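Local coordinates for glycosyl transferases group 1 family protein (Francisella tularensis subsp. tularensis, PDB 5I45), which probably transfers sugar units as a GT-B type glycosyltransferase of the group 1 family, this chain being the C-terminal domain of the enzyme, at residues Thr54-Pro59 with Ala87-Gln92. Numbering follows the deposited sequence. Where two conformers were deposited one is given.
Sequences TLKKYP and AGLDKQ
Leu55 and Gln92 bring the two backbones nearest, their CA atoms 7.0 Å apart, and the CA atoms of Lys56 and Leu89 come next, 7.6 Å apart. Residues 54-59 take helix 44-57 through its last turn, where Lys57 N bonds to Thr54 O, and into the loop beyond. Residues 87-92 leave helix 74-86 through a Schellman motif, Gly88 turning out of the helix with positive phi, and a further turn closes from Gln92 N to Leu89 O at 2.9 Å.

Gln92 makes the largest part of the contact. Its side chain, extended beyond CG, slides past that of Leu55 in the opposite direction and brings its terminal amide to the end of helix 44-57, among the carbonyl oxygens of Leu55, Tyr58 and Pro59. The amide is probably modelled turned over; flipped, it might donate to the first two of these. With Leu55 CG anti to the carbonyl carbon (chi1 -62°), CD1 comes 3.4 Å from Gln92 O and 4.1 Å from Gln92 CB; the side chain also touches Trp61 and Ala63 of strand 61-66.

Lys56 sets out away from the loop, yet its chain comes back across Leu89 at about a right angle, CG 4.0 Å from Leu89 CD1. A bend at the last torsion (chi4 -85°) leaves NZ 3.8 Å from Ala87 O, a loose approach at the exposed edge. Ala87 and Leu89 also pack on Ile52, one turn back in helix 44-57.

Tyr58 points the other way, its hydroxyl bonded to Asp172 of helix 164-176. The contact thus joins the C-terminal ends of two neighbouring helices just before the edge strand 93-96, as Gln92 makes a backbone hydrogen bond with Ala63: consecutive beta-alpha-beta crossovers of the parallel Rossmann-like sheet in a GT-B C-terminal domain.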
ATOM      1  N   THR A  54      10.486   8.783  -3.490  1.00 12.16           N
ATOM      2  CA  THR A  54      11.109   7.758  -2.667  1.00 12.48           C
ATOM      3  C   THR A  54      11.960   6.779  -3.457  1.00 12.55           C
ATOM      4  O   THR A  54      13.061   6.406  -3.036  1.00 13.55           O
ATOM      5  CB  THR A  54      10.005   6.999  -1.904  1.00 11.83           C
ATOM      6  OG1 THR A  54       9.247   7.924  -1.116  1.00 12.33           O
ATOM      7  CG2 THR A  54      10.588   5.943  -1.013  1.00 12.40           C
ATOM      8  N   LEU A  55      11.431   6.312  -4.557  1.00 12.71           N
ATOM      9  CA  LEU A  55      12.051   5.201  -5.249  1.00 13.90           C
ATOM     10  C   LEU A  55      13.288   5.572  -6.020  1.00 15.47           C
ATOM     11  O   LEU A  55      14.060   4.680  -6.378  1.00 16.77           O
ATOM     12  CB  LEU A  55      11.037   4.453  -6.088  1.00 13.75           C
ATOM     13  CG  LEU A  55       9.924   3.853  -5.244  1.00 14.04           C
ATOM     14  CD1 LEU A  55       8.932   3.145  -6.140  1.00 14.53           C
ATOM     15  CD2 LEU A  55      10.446   2.903  -4.169  1.00 14.92           C
ATOM     16  N   LYS A  56      13.498   6.861  -6.292  1.00 16.93           N
ATOM     17  CA  LYS A  56      14.776   7.287  -6.856  1.00 19.44           C
ATOM     18  C   LYS A  56      15.896   6.898  -5.893  1.00 18.70           C
ATOM     19  O   LYS A  56      17.003   6.542  -6.303  1.00 20.30           O
ATOM     20  CB  LYS A  56      14.795   8.795  -7.059  1.00 22.03           C
ATOM     21  CG  LYS A  56      13.978   9.294  -8.230  1.00 24.77           C
ATOM     22  CD  LYS A  56      13.684  10.782  -8.078  1.00 27.75           C
ATOM     23  CE  LYS A  56      12.663  11.291  -9.083  1.00 29.28           C
ATOM     24  NZ  LYS A  56      13.298  11.647 -10.378  1.00 31.84           N
ATOM     25  N   LYS A  57      15.599   6.967  -4.604  1.00 17.44           N
ATOM     26  CA  LYS A  57      16.548   6.673  -3.552  1.00 16.99           C
ATOM     27  C   LYS A  57      16.787   5.169  -3.273  1.00 17.05           C
ATOM     28  O   LYS A  57      17.837   4.772  -2.779  1.00 18.22           O
ATOM     29  CB  LYS A  57      16.055   7.393  -2.283  1.00 16.31           C
ATOM     30  CG  LYS A  57      17.020   7.341  -1.146  1.00 15.82           C
ATOM     31  CD  LYS A  57      16.536   8.162   0.050  1.00 14.63           C
ATOM     32  CE  LYS A  57      17.516   7.994   1.187  1.00 14.53           C
ATOM     33  NZ  LYS A  57      16.966   8.599   2.443  1.00 13.89           N
ATOM     34  N   TYR A  58      15.798   4.332  -3.587  1.00 16.44           N
ATOM     35  CA  TYR A  58      15.841   2.909  -3.255  1.00 16.15           C
ATOM     36  C   TYR A  58      15.567   1.984  -4.438  1.00 16.69           C
ATOM     37  O   TYR A  58      14.426   1.533  -4.658  1.00 16.25           O
ATOM     38  CB  TYR A  58      14.785   2.642  -2.184  1.00 15.33           C
ATOM     39  CG  TYR A  58      15.042   3.353  -0.901  1.00 14.79           C
ATOM     40  CD1 TYR A  58      16.089   2.965  -0.083  1.00 15.66           C
ATOM     41  CD2 TYR A  58      14.231   4.386  -0.495  1.00 14.35           C
ATOM     42  CE1 TYR A  58      16.322   3.612   1.106  1.00 15.76           C
ATOM     43  CE2 TYR A  58      14.452   5.036   0.694  1.00 14.46           C
ATOM     44  CZ  TYR A  58      15.497   4.651   1.500  1.00 15.06           C
ATOM     45  OH  TYR A  58      15.688   5.312   2.706  1.00 17.12           O
ATOM     46  N   PRO A  59      16.618   1.675  -5.199  1.00 17.46           N
ATOM     47  CA  PRO A  59      16.457   0.869  -6.400  1.00 17.58           C
ATOM     48  C   PRO A  59      15.841  -0.515  -6.261  1.00 16.92           C
ATOM     49  O   PRO A  59      15.241  -0.998  -7.212  1.00 16.79           O
ATOM     50  CB  PRO A  59      17.893   0.775  -6.929  1.00 19.02           C
ATOM     51  CG  PRO A  59      18.488   2.088  -6.524  1.00 19.69           C
ATOM     52  CD  PRO A  59      17.957   2.306  -5.148  1.00 18.74           C
ATOM     53  N   ALA A  87       9.729  10.759 -14.997  1.00 18.40           N
ATOM     54  CA  ALA A  87      10.686  10.640 -13.891  1.00 18.46           C
ATOM     55  C   ALA A  87      11.716   9.523 -14.122  1.00 18.20           C
ATOM     56  O   ALA A  87      12.612   9.337 -13.303  1.00 19.56           O
ATOM     57  CB  ALA A  87       9.945  10.363 -12.587  1.00 18.49           C
ATOM     58  N   GLY A  88      11.555   8.746 -15.197  1.00 17.37           N
ATOM     59  CA  GLY A  88      12.456   7.622 -15.481  1.00 17.46           C
ATOM     60  C   GLY A  88      12.272   6.451 -14.531  1.00 16.46           C
ATOM     61  O   GLY A  88      13.211   5.676 -14.324  1.00 17.65           O
ATOM     62  N   LEU A  89      11.053   6.279 -14.003  1.00 15.33           N
ATOM     63  CA  LEU A  89      10.768   5.237 -13.011  1.00 14.59           C
ATOM     64  C   LEU A  89       9.814   4.140 -13.439  1.00 15.34           C
ATOM     65  O   LEU A  89       9.227   3.453 -12.577  1.00 14.10           O
ATOM     66  CB  LEU A  89      10.280   5.919 -11.713  1.00 14.81           C
ATOM     67  CG  LEU A  89      11.383   6.644 -10.949  1.00 16.22           C
ATOM     68  CD1 LEU A  89      10.789   7.358  -9.752  1.00 16.61           C
ATOM     69  CD2 LEU A  89      12.476   5.677 -10.517  1.00 17.74           C
ATOM     70  N   ASP A  90       9.659   3.904 -14.741  0.50 16.38           N
ATOM     71  CA  ASP A  90       8.710   2.873 -15.179  0.50 17.48           C
ATOM     72  C   ASP A  90       9.139   1.431 -14.837  0.50 17.56           C
ATOM     73  O   ASP A  90       8.349   0.524 -14.972  0.50 18.88           O
ATOM     74  CB  ASP A  90       8.362   3.029 -16.661  0.50 19.55           C
ATOM     75  CG  ASP A  90       9.558   2.963 -17.541  0.50 21.69           C
ATOM     76  OD1 ASP A  90      10.680   2.791 -17.025  0.50 24.01           O
ATOM     77  OD2 ASP A  90       9.374   3.073 -18.764  0.50 23.88           O
ATOM     78  N   LYS A  91      10.372   1.246 -14.377  1.00 16.67           N
ATOM     79  CA  LYS A  91      10.792  -0.052 -13.824  1.00 16.31           C
ATOM     80  C   LYS A  91      10.530  -0.222 -12.354  1.00 15.14           C
ATOM     81  O   LYS A  91      10.792  -1.292 -11.801  1.00 15.98           O
ATOM     82  CB  LYS A  91      12.268  -0.281 -14.057  1.00 17.19           C
ATOM     83  CG  LYS A  91      12.590  -0.406 -15.534  1.00 18.88           C
ATOM     84  CD  LYS A  91      13.987  -0.891 -15.791  1.00 20.63           C
ATOM     85  CE  LYS A  91      15.016   0.117 -15.345  1.00 20.98           C
ATOM     86  NZ  LYS A  91      14.855   1.437 -16.003  1.00 22.18           N
ATOM     87  N   GLN A  92      10.042   0.820 -11.697  1.00 13.37           N
ATOM     88  CA  GLN A  92       9.803   0.781 -10.260  1.00 12.42           C
ATOM     89  C   GLN A  92       8.393   1.167  -9.845  1.00 12.09           C
ATOM     90  O   GLN A  92       8.084   1.060  -8.678  1.00 11.38           O
ATOM     91  CB  GLN A  92      10.811   1.670  -9.526  1.00 12.49           C
ATOM     92  CG  GLN A  92      12.217   1.105  -9.489  1.00 13.18           C
ATOM     93  CD  GLN A  92      13.149   1.995  -8.672  1.00 13.54           C
ATOM     94  OE1 GLN A  92      13.180   1.930  -7.425  1.00 14.58           O
ATOM     95  NE2 GLN A  92      13.861   2.843  -9.349  1.00 14.69           N
TER